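Local coordinates for GDSL-like protein (Collinsella aerofaciens ATCC 25986, PDB 7BXD) that probably hydrolyses ester bonds as an acyl-hydrolase of the GDSL family, within the SGNH hydrolase clan, at residues 75-80 against 125-130; 110-115 against 160-165; 149-154 against 178-183. All blocks are in the same frame, centred on the assembly; numbering follows the deposited sequence. Where two conformers were deposited one is given.

Contact 1: 75-80 against 125-130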
ATOM      1  N   SER A  75      -4.398  -3.447  -8.515  1.00 15.60           N
ATOM      2  CA  SER A  75      -3.610  -2.316  -8.994  1.00 15.09           C
ATOM      3  C   SER A  75      -2.126  -2.451  -8.627  1.00 14.62           C
ATOM      4  O   SER A  75      -1.772  -2.701  -7.464  1.00 14.27           O
ATOM      5  CB  SER A  75      -4.197  -1.029  -8.396  1.00 16.11           C
ATOM      6  OG  SER A  75      -3.491   0.127  -8.852  1.00 15.24           O
ATOM      7  N   ARG A  76      -1.273  -2.253  -9.632  1.00 14.12           N
ATOM      8  CA  ARG A  76       0.173  -2.122  -9.458  1.00 13.84           C
ATOM      9  C   ARG A  76       0.492  -0.649  -9.295  1.00 13.59           C
ATOM     10  O   ARG A  76      -0.176   0.206  -9.877  1.00 14.71           O
ATOM     11  CB  ARG A  76       0.931  -2.617 -10.712  1.00 14.88           C
ATOM     12  CG  ARG A  76       0.833  -4.119 -11.025  1.00 15.37           C
ATOM     13  CD  ARG A  76      -0.538  -4.479 -11.546  1.00 16.53           C
ATOM     14  NE  ARG A  76      -0.631  -5.806 -12.168  1.00 16.67           N
ATOM     15  CZ  ARG A  76      -0.464  -6.030 -13.476  1.00 17.23           C
ATOM     16  NH1 ARG A  76      -0.096  -5.048 -14.295  1.00 18.45           N
ATOM     17  NH2 ARG A  76      -0.663  -7.249 -13.993  1.00 18.65           N
ATOM     18  N   ILE A  77       1.562  -0.340  -8.554  1.00 13.42           N
ATOM     19  CA  ILE A  77       2.037   1.043  -8.553  1.00 13.53           C
ATOM     20  C   ILE A  77       2.395   1.479  -9.969  1.00 13.70           C
ATOM     21  O   ILE A  77       1.991   2.564 -10.425  1.00 14.52           O
ATOM     22  CB  ILE A  77       3.194   1.221  -7.557  1.00 14.39           C
ATOM     23  CG1 ILE A  77       2.636   1.119  -6.119  1.00 15.58           C
ATOM     24  CG2 ILE A  77       3.898   2.586  -7.749  1.00 15.87           C
ATOM     25  CD1 ILE A  77       3.672   1.280  -5.013  1.00 15.88           C
ATOM     26  N   ALA A  78       3.138   0.628 -10.698  1.00 13.32           N
ATOM     27  CA  ALA A  78       3.662   0.988 -12.012  1.00 13.92           C
ATOM     28  C   ALA A  78       2.704   0.656 -13.148  1.00 14.52           C
ATOM     29  O   ALA A  78       1.888  -0.284 -13.073  1.00 15.14           O
ATOM     30  CB  ALA A  78       4.964   0.259 -12.287  1.00 14.93           C
ATOM     31  N   ILE A  79       2.852   1.419 -14.244  1.00 15.11           N
ATOM     32  CA  ILE A  79       2.128   1.126 -15.476  1.00 15.88           C
ATOM     33  C   ILE A  79       2.654  -0.162 -16.081  1.00 16.31           C
ATOM     34  O   ILE A  79       3.866  -0.393 -16.118  1.00 17.50           O
ATOM     35  CB  ILE A  79       2.320   2.257 -16.508  1.00 17.41           C
ATOM     36  CG1 ILE A  79       1.933   3.608 -15.920  1.00 18.46           C
ATOM     37  CG2 ILE A  79       1.523   1.939 -17.770  1.00 18.89           C
ATOM     38  CD1 ILE A  79       2.122   4.768 -16.909  1.00 19.91           C
ATOM     39  N   LYS A  80       1.746  -0.977 -16.616  1.00 16.94           N
ATOM     40  CA  LYS A  80       2.095  -2.167 -17.386  1.00 17.99           C
ATOM     41  C   LYS A  80       1.021  -2.369 -18.452  1.00 19.96           C
ATOM     42  O   LYS A  80      -0.149  -2.057 -18.222  1.00 20.98           O
ATOM     43  CB  LYS A  80       2.242  -3.407 -16.475  1.00 19.26           C
ATOM     44  CG  LYS A  80       3.046  -4.542 -17.107  1.00 20.32           C
ATOM     45  CD  LYS A  80       3.265  -5.704 -16.162  1.00 22.43           C
ATOM     46  CE  LYS A  80       4.192  -6.731 -16.811  1.00 25.04           C
ATOM     47  NZ  LYS A  80       4.033  -8.126 -16.326  1.00 27.36           N
ATOM     48  N   HIS A 125       6.823   2.764 -16.053  1.00 15.19           N
ATOM     49  CA  HIS A 125       6.718   1.314 -16.189  1.00 16.47           C
ATOM     50  C   HIS A 125       7.730   0.563 -15.323  1.00 16.30           C
ATOM     51  O   HIS A 125       7.639  -0.667 -15.234  1.00 18.46           O
ATOM     52  CB  HIS A 125       6.931   0.890 -17.646  1.00 18.74           C
ATOM     53  CG  HIS A 125       5.917   1.457 -18.574  1.00 22.65           C
ATOM     54  ND1 HIS A 125       6.068   2.700 -19.146  1.00 25.78           N
ATOM     55  CD2 HIS A 125       4.739   0.971 -19.024  1.00 24.89           C
ATOM     56  CE1 HIS A 125       5.037   2.944 -19.940  1.00 27.55           C
ATOM     57  NE2 HIS A 125       4.201   1.923 -19.860  1.00 27.37           N
ATOM     58  N   GLU A 126       8.723   1.244 -14.747  1.00 14.45           N
ATOM     59  CA  GLU A 126       9.660   0.617 -13.825  1.00 14.54           C
ATOM     60  C   GLU A 126       9.231   0.967 -12.405  1.00 14.34           C
ATOM     61  O   GLU A 126       8.673   2.037 -12.166  1.00 14.28           O
ATOM     62  CB  GLU A 126      11.087   1.120 -14.065  1.00 14.94           C
ATOM     63  CG  GLU A 126      11.729   0.631 -15.347  1.00 15.62           C
ATOM     64  CD  GLU A 126      13.135   1.175 -15.565  1.00 15.51           C
ATOM     65  OE1 GLU A 126      13.510   2.202 -14.959  1.00 16.93           O
ATOM     66  OE2 GLU A 126      13.871   0.581 -16.409  1.00 17.58           O
ATOM     67  N   PHE A 127       9.494   0.069 -11.450  1.00 14.15           N
ATOM     68  CA  PHE A 127       9.051   0.342 -10.090  1.00 13.80           C
ATOM     69  C   PHE A 127       9.686   1.605  -9.529  1.00 13.50           C
ATOM     70  O   PHE A 127       8.995   2.440  -8.929  1.00 13.72           O
ATOM     71  CB  PHE A 127       9.340  -0.846  -9.191  1.00 13.87           C
ATOM     72  CG  PHE A 127       8.598  -0.774  -7.889  1.00 13.65           C
ATOM     73  CD1 PHE A 127       7.206  -0.938  -7.846  1.00 13.89           C
ATOM     74  CD2 PHE A 127       9.287  -0.565  -6.690  1.00 13.86           C
ATOM     75  CE1 PHE A 127       6.534  -0.876  -6.652  1.00 14.02           C
ATOM     76  CE2 PHE A 127       8.592  -0.515  -5.504  1.00 14.22           C
ATOM     77  CZ  PHE A 127       7.219  -0.674  -5.484  1.00 14.19           C
ATOM     78  N   TYR A 128      11.013   1.744  -9.665  1.00 13.88           N
ATOM     79  CA  TYR A 128      11.666   2.968  -9.171  1.00 13.94           C
ATOM     80  C   TYR A 128      11.034   4.202  -9.788  1.00 13.75           C
ATOM     81  O   TYR A 128      10.834   5.219  -9.105  1.00 14.71           O
ATOM     82  CB  TYR A 128      13.177   2.973  -9.456  1.00 14.74           C
ATOM     83  CG  TYR A 128      14.052   2.254  -8.450  1.00 14.16           C
ATOM     84  CD1 TYR A 128      14.466   2.895  -7.279  1.00 14.55           C
ATOM     85  CD2 TYR A 128      14.538   0.967  -8.697  1.00 14.29           C
ATOM     86  CE1 TYR A 128      15.327   2.293  -6.385  1.00 15.00           C
ATOM     87  CE2 TYR A 128      15.389   0.345  -7.794  1.00 15.71           C
ATOM     88  CZ  TYR A 128      15.776   1.005  -6.638  1.00 15.32           C
ATOM     89  OH  TYR A 128      16.600   0.353  -5.735  1.00 17.56           O
ATOM     90  N   GLY A 129      10.790   4.172 -11.100  1.00 13.56           N
ATOM     91  CA  GLY A 129      10.262   5.341 -11.776  1.00 14.14           C
ATOM     92  C   GLY A 129       8.826   5.633 -11.411  1.00 14.00           C
ATOM     93  O   GLY A 129       8.424   6.803 -11.356  1.00 14.33           O
ATOM     94  N   ALA A 130       8.023   4.592 -11.153  1.00 13.43           N
ATOM     95  CA  ALA A 130       6.643   4.806 -10.757  1.00 13.21           C
ATOM     96  C   ALA A 130       6.545   5.414  -9.361  1.00 12.96           C
ATOM     97  O   ALA A 130       5.704   6.303  -9.120  1.00 13.69           O
ATOM     98  CB  ALA A 130       5.879   3.488 -10.839  1.00 14.18           C
TER
HETATM   99  O   HOH W   1       5.685  -2.367 -16.049  1.00 18.04           O
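Ile79 lies against one face of the His125 imidazole, with its CB 4.0 Å from the ring centroid and 26° off the ring normal, a CH-pi contact displaced toward the rim. The branch that touches most closely is CG2, which stands anti to the backbone N (chi1 -55° places CG1 opposite the carbonyl carbon instead) and comes within 3.4 Å of His125 NE2. The backbone joins in as well: His125 CA offers its hydrogen to Ile79 O at 3.3 Å, and a water bridges the two segments by donating to both Ile79 O and His125 O. Further in, the meeting turns wholly apolar. Ala130 CB sits on Ala78, 3.7 Å from Ala78 CB, where two small side chains let the backbones draw close.

In fold terms, the loop after strand 66-71, an outermost strand of the parallel beta-sheet in this alpha/beta fold, here meets the first turn of helix 127-141, for which Glu126 is the N-cap residue; Glu126 O already accepts from Ala130 N. Ile77 closes the inner end. Its CG2 meets Ala130 CB at 3.8 Å, while CD1 reaches Phe127 CE1 at 3.9 Å, the two side chains running at a slant to each other. Phe127 is also held edge-to-face by the ring of Tyr179, and Ile77 continues onto Met183 of helix 176-189. The loop is also held by polar bonds: Asp109 accepts from the backbone N of both Ile77 and Ala78, one carboxylate oxygen for each. Lys80, turned away from the helix, gives its NZ to Arg112 O.

Contact 2: 110-115 against 160-165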
ATOM      1  N   PHE A 110       5.499  -6.664  -7.449  1.00 14.33           N
ATOM      2  CA  PHE A 110       6.323  -7.841  -7.224  1.00 14.34           C
ATOM      3  C   PHE A 110       5.691  -9.061  -7.902  1.00 15.36           C
ATOM      4  O   PHE A 110       6.333  -9.756  -8.691  1.00 16.48           O
ATOM      5  CB  PHE A 110       6.441  -8.057  -5.713  1.00 14.99           C
ATOM      6  CG  PHE A 110       6.844  -9.466  -5.319  1.00 15.06           C
ATOM      7  CD1 PHE A 110       8.063 -10.015  -5.743  1.00 15.20           C
ATOM      8  CD2 PHE A 110       6.002 -10.222  -4.521  1.00 15.09           C
ATOM      9  CE1 PHE A 110       8.419 -11.310  -5.359  1.00 16.10           C
ATOM     10  CE2 PHE A 110       6.355 -11.507  -4.143  1.00 15.40           C
ATOM     11  CZ  PHE A 110       7.565 -12.053  -4.569  1.00 15.29           C
ATOM     12  N   SER A 111       4.416  -9.341  -7.605  0.53 15.85           N
ATOM     13  CA  SER A 111       3.820 -10.598  -8.044  0.53 18.09           C
ATOM     14  C   SER A 111       3.558 -10.635  -9.545  0.53 18.26           C
ATOM     15  O   SER A 111       3.487 -11.731 -10.119  0.53 19.20           O
ATOM     16  CB  SER A 111       2.552 -10.915  -7.239  0.53 20.61           C
ATOM     17  OG  SER A 111       1.476 -10.075  -7.588  0.53 21.76           O
ATOM     18  N   ARG A 112       3.387  -9.480 -10.192  1.00 18.37           N
ATOM     19  CA  ARG A 112       3.106  -9.423 -11.622  1.00 19.06           C
ATOM     20  C   ARG A 112       4.268  -8.848 -12.426  1.00 18.78           C
ATOM     21  O   ARG A 112       4.072  -8.377 -13.543  1.00 20.44           O
ATOM     22  CB  ARG A 112       1.777  -8.698 -11.888  1.00 21.35           C
ATOM     23  CG  ARG A 112       0.594  -9.301 -11.143  1.00 24.87           C
ATOM     24  CD  ARG A 112       0.468 -10.782 -11.434  1.00 29.18           C
ATOM     25  NE  ARG A 112      -0.832 -11.296 -11.027  1.00 32.31           N
ATOM     26  CZ  ARG A 112      -1.055 -12.557 -10.686  1.00 34.27           C
ATOM     27  NH1 ARG A 112      -0.055 -13.427 -10.693  1.00 35.31           N
ATOM     28  NH2 ARG A 112      -2.270 -12.944 -10.324  1.00 34.87           N
ATOM     29  N   ASN A 113       5.494  -8.922 -11.900  1.00 18.36           N
ATOM     30  CA  ASN A 113       6.696  -8.794 -12.722  1.00 18.30           C
ATOM     31  C   ASN A 113       6.844  -7.409 -13.352  1.00 18.65           C
ATOM     32  O   ASN A 113       7.153  -7.265 -14.530  1.00 20.21           O
ATOM     33  CB  ASN A 113       6.737  -9.936 -13.737  1.00 19.54           C
ATOM     34  CG  ASN A 113       6.708 -11.237 -13.024  1.00 19.94           C
ATOM     35  OD1 ASN A 113       7.610 -11.520 -12.243  1.00 20.57           O
ATOM     36  ND2 ASN A 113       5.646 -12.018 -13.206  1.00 20.84           N
ATOM     37  N   VAL A 114       6.633  -6.380 -12.548  1.00 17.00           N
ATOM     38  CA  VAL A 114       7.008  -5.023 -12.973  1.00 16.48           C
ATOM     39  C   VAL A 114       8.530  -4.906 -12.938  1.00 16.24           C
ATOM     40  O   VAL A 114       9.149  -5.209 -11.897  1.00 16.01           O
ATOM     41  CB  VAL A 114       6.356  -3.997 -12.035  1.00 16.10           C
ATOM     42  CG1 VAL A 114       7.018  -2.629 -12.159  1.00 16.24           C
ATOM     43  CG2 VAL A 114       4.872  -3.932 -12.331  1.00 16.64           C
ATOM     44  N   PRO A 115       9.176  -4.495 -14.026  1.00 16.72           N
ATOM     45  CA  PRO A 115      10.633  -4.311 -13.986  1.00 17.44           C
ATOM     46  C   PRO A 115      11.035  -3.326 -12.894  1.00 16.15           C
ATOM     47  O   PRO A 115      10.397  -2.291 -12.697  1.00 16.43           O
ATOM     48  CB  PRO A 115      10.960  -3.771 -15.384  1.00 19.39           C
ATOM     49  CG  PRO A 115       9.805  -4.219 -16.267  1.00 21.43           C
ATOM     50  CD  PRO A 115       8.609  -4.115 -15.333  1.00 18.77           C
ATOM     51  N   GLU A 160      -2.439 -20.514  -6.917  1.00 32.74           N
ATOM     52  CA  GLU A 160      -3.502 -20.737  -7.891  1.00 34.03           C
ATOM     53  C   GLU A 160      -3.814 -19.476  -8.681  1.00 33.61           C
ATOM     54  O   GLU A 160      -4.451 -19.556  -9.740  1.00 34.24           O
ATOM     55  CB  GLU A 160      -4.760 -21.279  -7.209  1.00 36.79           C
ATOM     56  CG  GLU A 160      -5.502 -20.252  -6.384  1.00 39.00           C
ATOM     57  CD  GLU A 160      -5.071 -20.244  -4.920  1.00 40.32           C
ATOM     58  OE1 GLU A 160      -3.885 -20.545  -4.629  1.00 40.06           O
ATOM     59  OE2 GLU A 160      -5.932 -19.945  -4.057  1.00 40.91           O
ATOM     60  N   LYS A 161      -3.395 -18.317  -8.176  1.00 33.18           N
ATOM     61  CA  LYS A 161      -3.405 -17.072  -8.920  1.00 33.71           C
ATOM     62  C   LYS A 161      -2.016 -16.682  -9.391  1.00 32.55           C
ATOM     63  O   LYS A 161      -1.832 -15.552  -9.840  1.00 32.05           O
ATOM     64  CB  LYS A 161      -4.028 -15.939  -8.094  1.00 35.72           C
ATOM     65  CG  LYS A 161      -5.343 -16.299  -7.391  1.00 38.14           C
ATOM     66  CD  LYS A 161      -6.472 -16.516  -8.382  1.00 40.27           C
ATOM     67  CE  LYS A 161      -7.832 -16.403  -7.700  1.00 42.00           C
ATOM     68  NZ  LYS A 161      -8.923 -16.249  -8.695  1.00 43.03           N
ATOM     69  N   ASP A 162      -1.046 -17.601  -9.324  1.00 31.61           N
ATOM     70  CA  ASP A 162       0.339 -17.326  -9.750  1.00 31.41           C
ATOM     71  C   ASP A 162       0.959 -16.159  -8.972  1.00 28.50           C
ATOM     72  O   ASP A 162       1.763 -15.388  -9.505  1.00 28.94           O
ATOM     73  CB  ASP A 162       0.468 -17.151 -11.276  1.00 34.31           C
ATOM     74  CG  ASP A 162       1.933 -17.119 -11.757  1.00 36.65           C
ATOM     75  OD1 ASP A 162       2.250 -16.326 -12.669  1.00 37.26           O
ATOM     76  OD2 ASP A 162       2.773 -17.871 -11.217  1.00 37.68           O
ATOM     77  N   ILE A 163       0.615 -16.039  -7.697  1.00 25.18           N
ATOM     78  CA  ILE A 163       1.172 -15.000  -6.830  1.00 21.88           C
ATOM     79  C   ILE A 163       2.240 -15.645  -5.946  1.00 19.49           C
ATOM     80  O   ILE A 163       1.902 -16.515  -5.130  1.00 18.94           O
ATOM     81  CB  ILE A 163       0.068 -14.344  -5.985  1.00 22.74           C
ATOM     82  CG1 ILE A 163      -0.954 -13.656  -6.923  1.00 23.56           C
ATOM     83  CG2 ILE A 163       0.697 -13.396  -4.963  1.00 21.93           C
ATOM     84  CD1 ILE A 163      -2.175 -13.098  -6.269  1.00 24.45           C
ATOM     85  N   PRO A 164       3.507 -15.245  -6.050  1.00 18.94           N
ATOM     86  CA  PRO A 164       4.554 -15.839  -5.204  1.00 19.23           C
ATOM     87  C   PRO A 164       4.472 -15.344  -3.766  1.00 17.80           C
ATOM     88  O   PRO A 164       3.940 -14.262  -3.476  1.00 18.26           O
ATOM     89  CB  PRO A 164       5.860 -15.365  -5.854  1.00 20.99           C
ATOM     90  CG  PRO A 164       5.495 -14.193  -6.676  1.00 22.07           C
ATOM     91  CD  PRO A 164       4.035 -14.232  -6.982  1.00 20.44           C
ATOM     92  N   ALA A 165       4.991 -16.162  -2.848  1.00 17.30           N
ATOM     93  CA  ALA A 165       5.209 -15.697  -1.485  1.00 16.78           C
ATOM     94  C   ALA A 165       6.339 -14.670  -1.459  1.00 16.01           C
ATOM     95  O   ALA A 165       7.181 -14.605  -2.357  1.00 15.88           O
ATOM     96  CB  ALA A 165       5.615 -16.866  -0.591  1.00 18.00           C
TER
HETATM   97  O   HOH W   2       2.292 -13.542 -11.892  1.00 40.62           O
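Arg112 closes its guanidinium end-on around one atom, the backbone O of Lys161, with NH2 at 2.7 Å and NH1 at 2.9 Å from that oxygen. Both bonds lie in the carbonyl plane and almost exactly in the guanidinium plane, which, with Ile163 over one face, limits how the flat group can turn; the NH2 bond is the straighter, at 150° against 137° for NH1. The chain gets there by a bend at chi2 (-54°), which folds it toward the 160-165 loop. Ile163 lays its CG1 over that face of the guanidinium, 3.7 Å from Arg112 NH2. A water accepts from Arg112 NH1 and lies near Ser111 O and Asp162 OD1. The Asp162 carboxylate itself stays beyond salt-bridge range, though its charge would probably still steady the arginine.

Phe110 makes the second large patch. With CG anti to the backbone N, its ring extends to Pro164, and CZ meets Pro164 CG at 3.6 Å as the two side chains run antiparallel alongside one another. Ala165 O approaches the ring edge near its plane, 3.4 Å from CZ. The neighbouring ring carbon, Pro164 CD, lies 3.6 Å from Ser111 CB, so the proline rests on two consecutive residues. Its own carbonyl oxygen is buried here without a polar partner.

Asp162 and Ile163 form a G1 beta bulge opposite Lys158. The contact thus joins the C-terminal end of helix 107-111 to the long loop between strand 146-150 and helix 176-189, and Phe110 also packs on Gln176 and Tyr179 of that helix.

Contact 3: 149-154 against 178-183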
ATOM      1  N   PHE A 149       4.306   6.909   2.989  1.00 12.24           N
ATOM      2  CA  PHE A 149       4.228   5.635   2.277  1.00 12.43           C
ATOM      3  C   PHE A 149       4.210   4.508   3.304  1.00 11.94           C
ATOM      4  O   PHE A 149       4.846   4.591   4.358  1.00 13.47           O
ATOM      5  CB  PHE A 149       5.419   5.419   1.327  1.00 13.52           C
ATOM      6  CG  PHE A 149       5.157   5.872  -0.083  1.00 13.32           C
ATOM      7  CD1 PHE A 149       4.896   7.218  -0.363  1.00 13.53           C
ATOM      8  CD2 PHE A 149       5.131   4.948  -1.129  1.00 14.30           C
ATOM      9  CE1 PHE A 149       4.644   7.612  -1.678  1.00 14.03           C
ATOM     10  CE2 PHE A 149       4.898   5.370  -2.444  1.00 15.15           C
ATOM     11  CZ  PHE A 149       4.650   6.698  -2.719  1.00 14.76           C
ATOM     12  N   MET A 150       3.497   3.430   2.974  1.00 12.49           N
ATOM     13  CA  MET A 150       3.528   2.202   3.763  1.00 12.81           C
ATOM     14  C   MET A 150       4.023   1.082   2.874  1.00 12.74           C
ATOM     15  O   MET A 150       3.495   0.862   1.783  1.00 13.43           O
ATOM     16  CB  MET A 150       2.129   1.865   4.338  1.00 13.69           C
ATOM     17  CG  MET A 150       1.512   3.070   5.034  1.00 13.22           C
ATOM     18  SD  MET A 150       0.248   2.688   6.266  1.00 13.94           S
ATOM     19  CE  MET A 150      -0.975   1.881   5.223  1.00 15.22           C
ATOM     20  N   THR A 151       5.062   0.389   3.313  1.00 12.71           N
ATOM     21  CA  THR A 151       5.609  -0.696   2.503  1.00 12.66           C
ATOM     22  C   THR A 151       4.598  -1.842   2.407  1.00 12.80           C
ATOM     23  O   THR A 151       3.802  -2.056   3.330  1.00 13.50           O
ATOM     24  CB  THR A 151       6.927  -1.176   3.092  1.00 13.29           C
ATOM     25  OG1 THR A 151       6.679  -1.526   4.462  1.00 12.94           O
ATOM     26  CG2 THR A 151       8.029  -0.119   3.006  1.00 14.18           C
ATOM     27  N   PRO A 152       4.611  -2.581   1.295  1.00 12.84           N
ATOM     28  CA  PRO A 152       3.601  -3.632   1.091  1.00 13.53           C
ATOM     29  C   PRO A 152       3.780  -4.772   2.068  1.00 12.76           C
ATOM     30  O   PRO A 152       4.907  -5.232   2.321  1.00 13.94           O
ATOM     31  CB  PRO A 152       3.871  -4.105  -0.354  1.00 14.22           C
ATOM     32  CG  PRO A 152       5.324  -3.706  -0.631  1.00 14.22           C
ATOM     33  CD  PRO A 152       5.473  -2.391   0.114  1.00 13.95           C
ATOM     34  N   CYS A 153       2.645  -5.256   2.620  1.00 13.25           N
ATOM     35  CA  CYS A 153       2.726  -6.349   3.582  1.00 12.93           C
ATOM     36  C   CYS A 153       3.244  -7.630   2.929  1.00 12.45           C
ATOM     37  O   CYS A 153       3.110  -7.856   1.718  1.00 13.21           O
ATOM     38  CB  CYS A 153       1.350  -6.618   4.201  1.00 13.86           C
ATOM     39  SG  CYS A 153       0.896  -5.279   5.350  1.00 14.25           S
ATOM     40  N   LYS A 154       3.778  -8.517   3.766  1.00 12.90           N
ATOM     41  CA  LYS A 154       4.173  -9.842   3.302  1.00 12.94           C
ATOM     42  C   LYS A 154       2.956 -10.690   2.918  1.00 12.95           C
ATOM     43  O   LYS A 154       1.813 -10.448   3.339  1.00 13.48           O
ATOM     44  CB  LYS A 154       5.000 -10.544   4.372  1.00 13.74           C
ATOM     45  CG  LYS A 154       6.381  -9.898   4.515  1.00 13.95           C
ATOM     46  CD  LYS A 154       7.339 -10.744   5.338  1.00 14.53           C
ATOM     47  CE  LYS A 154       8.789 -10.223   5.366  1.00 14.34           C
ATOM     48  NZ  LYS A 154       8.902  -8.973   6.188  1.00 14.33           N
ATOM     49  N   ALA A 178      13.312  -6.720  -2.779  1.00 14.03           N
ATOM     50  CA  ALA A 178      13.926  -5.793  -3.732  1.00 14.53           C
ATOM     51  C   ALA A 178      12.995  -4.613  -3.996  1.00 13.44           C
ATOM     52  O   ALA A 178      13.455  -3.473  -4.187  1.00 14.35           O
ATOM     53  CB  ALA A 178      14.254  -6.524  -5.041  1.00 16.33           C
ATOM     54  N   TYR A 179      11.683  -4.885  -4.115  1.00 13.39           N
ATOM     55  CA  TYR A 179      10.709  -3.822  -4.329  1.00 13.31           C
ATOM     56  C   TYR A 179      10.604  -2.935  -3.083  1.00 13.09           C
ATOM     57  O   TYR A 179      10.520  -1.700  -3.196  1.00 13.59           O
ATOM     58  CB  TYR A 179       9.340  -4.413  -4.720  1.00 14.40           C
ATOM     59  CG  TYR A 179       9.358  -5.073  -6.081  1.00 13.81           C
ATOM     60  CD1 TYR A 179       9.894  -6.365  -6.246  1.00 14.29           C
ATOM     61  CD2 TYR A 179       8.891  -4.396  -7.199  1.00 13.93           C
ATOM     62  CE1 TYR A 179       9.950  -6.950  -7.504  1.00 14.46           C
ATOM     63  CE2 TYR A 179       8.951  -4.976  -8.481  1.00 14.57           C
ATOM     64  CZ  TYR A 179       9.491  -6.257  -8.620  1.00 13.93           C
ATOM     65  OH  TYR A 179       9.552  -6.879  -9.843  1.00 15.36           O
ATOM     66  N   VAL A 180      10.590  -3.539  -1.894  1.00 12.97           N
ATOM     67  CA  VAL A 180      10.557  -2.746  -0.667  1.00 12.65           C
ATOM     68  C   VAL A 180      11.768  -1.821  -0.594  1.00 13.06           C
ATOM     69  O   VAL A 180      11.643  -0.632  -0.281  1.00 13.32           O
ATOM     70  CB  VAL A 180      10.438  -3.657   0.574  1.00 13.38           C
ATOM     71  CG1 VAL A 180      10.513  -2.842   1.832  1.00 14.42           C
ATOM     72  CG2 VAL A 180       9.095  -4.455   0.531  1.00 14.32           C
ATOM     73  N   ARG A 181      12.961  -2.350  -0.880  1.00 13.23           N
ATOM     74  CA  ARG A 181      14.170  -1.525  -0.828  1.00 13.72           C
ATOM     75  C   ARG A 181      14.067  -0.387  -1.812  1.00 13.33           C
ATOM     76  O   ARG A 181      14.462   0.747  -1.508  1.00 14.07           O
ATOM     77  CB  ARG A 181      15.387  -2.400  -1.134  1.00 16.55           C
ATOM     78  CG  ARG A 181      15.882  -3.193   0.053  1.00 22.89           C
ATOM     79  CD  ARG A 181      17.319  -3.740  -0.179  1.00 28.51           C
ATOM     80  NE  ARG A 181      17.463  -4.466  -1.445  1.00 32.40           N
ATOM     81  CZ  ARG A 181      17.179  -5.752  -1.630  1.00 34.88           C
ATOM     82  NH1 ARG A 181      16.745  -6.497  -0.623  1.00 35.72           N
ATOM     83  NH2 ARG A 181      17.337  -6.291  -2.834  1.00 35.97           N
ATOM     84  N   ALA A 182      13.569  -0.665  -3.019  1.00 13.00           N
ATOM     85  CA  ALA A 182      13.438   0.408  -4.017  1.00 13.59           C
ATOM     86  C   ALA A 182      12.518   1.512  -3.485  1.00 13.06           C
ATOM     87  O   ALA A 182      12.811   2.713  -3.611  1.00 13.91           O
ATOM     88  CB  ALA A 182      12.890  -0.168  -5.316  1.00 14.88           C
ATOM     89  N   MET A 183      11.373   1.126  -2.909  1.00 13.01           N
ATOM     90  CA  MET A 183      10.453   2.109  -2.344  1.00 12.91           C
ATOM     91  C   MET A 183      11.141   2.935  -1.278  1.00 12.85           C
ATOM     92  O   MET A 183      11.011   4.165  -1.256  1.00 13.59           O
ATOM     93  CB  MET A 183       9.243   1.388  -1.747  1.00 13.50           C
ATOM     94  CG  MET A 183       8.240   2.350  -1.091  1.00 13.69           C
ATOM     95  SD  MET A 183       6.765   1.519  -0.461  1.00 14.12           S
ATOM     96  CE  MET A 183       5.923   1.147  -1.975  1.00 16.12           C
TER
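A beta-alpha unit of the SGNH-type sheet closes on itself here: strand 146-150 runs out into the segment 151-154, and helix 176-189, which follows it in the chain, packs back over that exit. Every residue that touches is buried, and no hydrogen bond crosses the interface.

Met183 has the most surface buried by the contact. Its chain leaves the helix fully extended through chi1 and chi2, then bends at chi3 (-73°). Its SD lies at the edge of the Phe149 ring, 5.2 Å from the centroid and 79° off the ring normal, a Met-aromatic contact in which the nearest ring atom is Phe149 CD2 at 3.9 Å. The same sulfur sits 3.9 Å from Thr151 CA, while its CE ends against Pro152 CD, 4.1 Å away. Replacing Met183 with alanine would remove the sulfur and terminal methyl, and would probably leave the edge of Phe149 and the Pro152 ring without their shared neighbour, opening a gap between strand and helix.

One turn earlier, Val180 spreads its two methyls over consecutive residues. Thr151 meets it with the methyl rather than the hydroxyl, which bonds to Asp196 and the backbone N of Tyr198; Thr151 CG2 and Val180 CG1 are 3.9 Å apart, the side chains crossing at nearly a right angle. The other methyl, Val180 CG2, rests 4.0 Å from Pro152 CG.

Contact 3 belongs to the core, about 8 Å from the chain centre, and is held by apolar and sulfur packing alone; contacts 1 and 2 lie farther out, at about 13 and 16 Å, and each mixes buried side chains with a bridging water. Only contact 2 has direct hydrogen bonds between its segments. Contacts 2 and 3 share the chain between strand 146-150 and helix 176-189, whose Tyr179 OH is probably hydrogen-bonded to Val114 O. Contacts 1 and 2 meet where Phe127 N probably bonds Pro115 O and Ala78 packs on Val114. Ala182 against Phe127 and Tyr128 ties contact 1 to contact 3.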